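2-pyrone-4,6-dicarboxylic acid hydrolase, putative (PDB 2FFI) probably hydrolyses 2-pyrone-4,6-dicarboxylate as a lactonase of the amidohydrolase family, built on a TIM-barrel fold. Local coordinates at residues 139-144 against 195-200. Numbering follows the deposited sequence.
Sequences HVELHR and WVKVSG
Glu141 and Lys197 form a buried salt bridge, the one direct link between 139-144 and 195-200. Lys197 NZ donates a hydrogen bond to Glu141 OE2 at 2.9 Å. The ammonium group comes from above the carboxylate, 71° out of its plane. The two side chains cross at about a right angle. Glu141 is extended beyond CG, whereas the lysine bends at its third torsion (chi3 -96°), which turns CE and NZ toward the acid.

A water extends the polar link. It accepts a hydrogen bond from Lys197 NZ at 2.8 Å and lies in the plane of the His139 ring, at its edge. Its bond to His139 NE2 is weak, at 3.5 Å. Asp166 OD2 lies close to Glu141 OE2, a second acid beside the bridge. An alanine in place of Glu141 would probably leave the Lys197 ammonium group without its carboxylate mate on strand 139-142 and freer to turn.

The backbones do not pair: the CA atoms of Glu141 and Trp195 are 9.0 Å apart. Strand 163-165 runs between strands 139-142 and 194-199 in the parallel barrel sheet. The bridge reaches across it and joins two non-adjacent strands of the TIM barrel. Both charged side chains touch Val164 of that middle strand and His18 in a loop.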
loop_
_atom_site.group_PDB
_atom_site.type_symbol
_atom_site.label_atom_id
_atom_site.label_comp_id
_atom_site.label_asym_id
_atom_site.label_seq_id
_atom_site.Cartn_x
_atom_site.Cartn_y
_atom_site.Cartn_z
ATOM N N HIS A 139 -0.286 -11.392 1.003
ATOM C CA HIS A 139 0.604 -10.681 1.904
ATOM C C HIS A 139 -0.228 -9.828 2.846
ATOM O O HIS A 139 -1.432 -9.657 2.633
ATOM C CB HIS A 139 1.589 -9.802 1.130
ATOM C CG HIS A 139 0.938 -8.773 0.258
ATOM N ND1 HIS A 139 0.362 -9.075 -0.955
ATOM C CD2 HIS A 139 0.787 -7.438 0.422
ATOM C CE1 HIS A 139 -0.113 -7.969 -1.504
ATOM N NE2 HIS A 139 0.133 -6.961 -0.688
ATOM N N VAL A 140 0.413 -9.311 3.890
ATOM C CA VAL A 140 -0.261 -8.469 4.875
ATOM C C VAL A 140 0.314 -7.059 4.848
ATOM O O VAL A 140 1.513 -6.854 5.070
ATOM C CB VAL A 140 -0.130 -9.049 6.309
ATOM C CG1 VAL A 140 1.282 -9.534 6.552
ATOM C CG2 VAL A 140 -0.497 -7.980 7.346
ATOM N N GLU A 141 -0.559 -6.090 4.568
ATOM C CA GLU A 141 -0.161 -4.683 4.493
ATOM C C GLU A 141 -0.290 -3.972 5.826
ATOM O O GLU A 141 -1.321 -4.060 6.488
ATOM C CB GLU A 141 -1.007 -3.947 3.459
ATOM C CG GLU A 141 -0.222 -2.967 2.621
ATOM C CD GLU A 141 -1.124 -2.061 1.821
ATOM O OE1 GLU A 141 -2.193 -2.532 1.381
ATOM O OE2 GLU A 141 -0.767 -0.882 1.613
ATOM N N LEU A 142 0.759 -3.259 6.203
ATOM C CA LEU A 142 0.766 -2.521 7.455
ATOM C C LEU A 142 0.740 -1.015 7.215
ATOM O O LEU A 142 1.247 -0.520 6.210
ATOM C CB LEU A 142 2.001 -2.887 8.280
ATOM C CG LEU A 142 1.868 -3.967 9.357
ATOM C CD1 LEU A 142 0.623 -4.794 9.151
ATOM C CD2 LEU A 142 3.116 -4.825 9.344
ATOM N N HIS A 143 0.125 -0.296 8.143
ATOM C CA HIS A 143 0.032 1.141 8.060
ATOM C C HIS A 143 -0.056 1.709 9.475
ATOM O O HIS A 143 -1.127 1.711 10.075
ATOM C CB HIS A 143 -1.199 1.519 7.252
ATOM C CG HIS A 143 -1.375 2.994 7.089
ATOM N ND1 HIS A 143 -0.320 3.880 7.126
ATOM C CD2 HIS A 143 -2.485 3.741 6.876
ATOM C CE1 HIS A 143 -0.770 5.112 6.944
ATOM N NE2 HIS A 143 -2.082 5.051 6.790
ATOM N N ARG A 144 1.071 2.166 10.014
ATOM C CA ARG A 144 1.085 2.728 11.360
ATOM C C ARG A 144 2.401 3.454 11.631
ATOM O O ARG A 144 3.344 3.309 10.858
ATOM C CB ARG A 144 0.866 1.621 12.393
ATOM C CG ARG A 144 0.208 2.115 13.675
ATOM C CD ARG A 144 -0.075 0.972 14.631
ATOM N NE ARG A 144 -1.160 1.289 15.566
ATOM C CZ ARG A 144 -1.086 2.210 16.520
ATOM N NH1 ARG A 144 0.024 2.921 16.683
ATOM N NH2 ARG A 144 -2.129 2.414 17.309
ATOM N N TRP A 195 8.441 -6.143 2.564
ATOM C CA TRP A 195 8.355 -5.129 1.524
ATOM C C TRP A 195 8.019 -3.803 2.156
ATOM O O TRP A 195 7.323 -3.725 3.172
ATOM C CB TRP A 195 7.251 -5.473 0.525
ATOM C CG TRP A 195 7.666 -6.428 -0.520
ATOM C CD1 TRP A 195 8.097 -6.134 -1.779
ATOM C CD2 TRP A 195 7.735 -7.844 -0.392
ATOM N NE1 TRP A 195 8.439 -7.286 -2.451
ATOM C CE2 TRP A 195 8.229 -8.349 -1.619
ATOM C CE3 TRP A 195 7.440 -8.736 0.642
ATOM C CZ2 TRP A 195 8.422 -9.706 -1.839
ATOM C CZ3 TRP A 195 7.636 -10.087 0.426
ATOM C CH2 TRP A 195 8.125 -10.562 -0.806
ATOM N N VAL A 196 8.514 -2.749 1.534
ATOM C CA VAL A 196 8.254 -1.421 2.018
ATOM C C VAL A 196 7.843 -0.546 0.842
ATOM O O VAL A 196 8.509 -0.518 -0.198
ATOM C CB VAL A 196 9.497 -0.846 2.702
ATOM C CG1 VAL A 196 10.692 -1.022 1.797
ATOM C CG2 VAL A 196 9.271 0.623 3.035
ATOM N N LYS A 197 6.726 0.153 1.012
ATOM C CA LYS A 197 6.207 1.034 -0.022
ATOM C C LYS A 197 6.683 2.467 0.146
ATOM O O LYS A 197 6.600 3.048 1.231
ATOM C CB LYS A 197 4.673 1.015 -0.040
ATOM C CG LYS A 197 4.085 -0.029 -0.957
ATOM C CD LYS A 197 2.621 0.234 -1.303
ATOM C CE LYS A 197 1.670 -0.545 -0.407
ATOM N NZ LYS A 197 0.356 -0.829 -1.059
ATOM N N VAL A 198 7.205 3.019 -0.943
ATOM C CA VAL A 198 7.670 4.396 -0.966
ATOM C C VAL A 198 6.544 5.187 -1.650
ATOM O O VAL A 198 6.433 5.239 -2.871
ATOM C CB VAL A 198 9.020 4.507 -1.732
ATOM C CG1 VAL A 198 9.133 3.416 -2.773
ATOM C CG2 VAL A 198 9.145 5.882 -2.383
ATOM N N SER A 199 5.686 5.772 -0.827
ATOM C CA SER A 199 4.533 6.519 -1.305
ATOM C C SER A 199 4.017 7.536 -0.293
ATOM O O SER A 199 4.297 7.457 0.906
ATOM C CB SER A 199 3.392 5.551 -1.672
ATOM O OG SER A 199 2.988 4.745 -0.568
ATOM N N GLY A 200 3.241 8.485 -0.796
ATOM C CA GLY A 200 2.673 9.510 0.055
ATOM C C GLY A 200 3.685 10.170 0.950
ATOM O O GLY A 200 3.541 10.143 2.167
HETATM O O HOH W 1 -0.261 -3.530 -1.001
#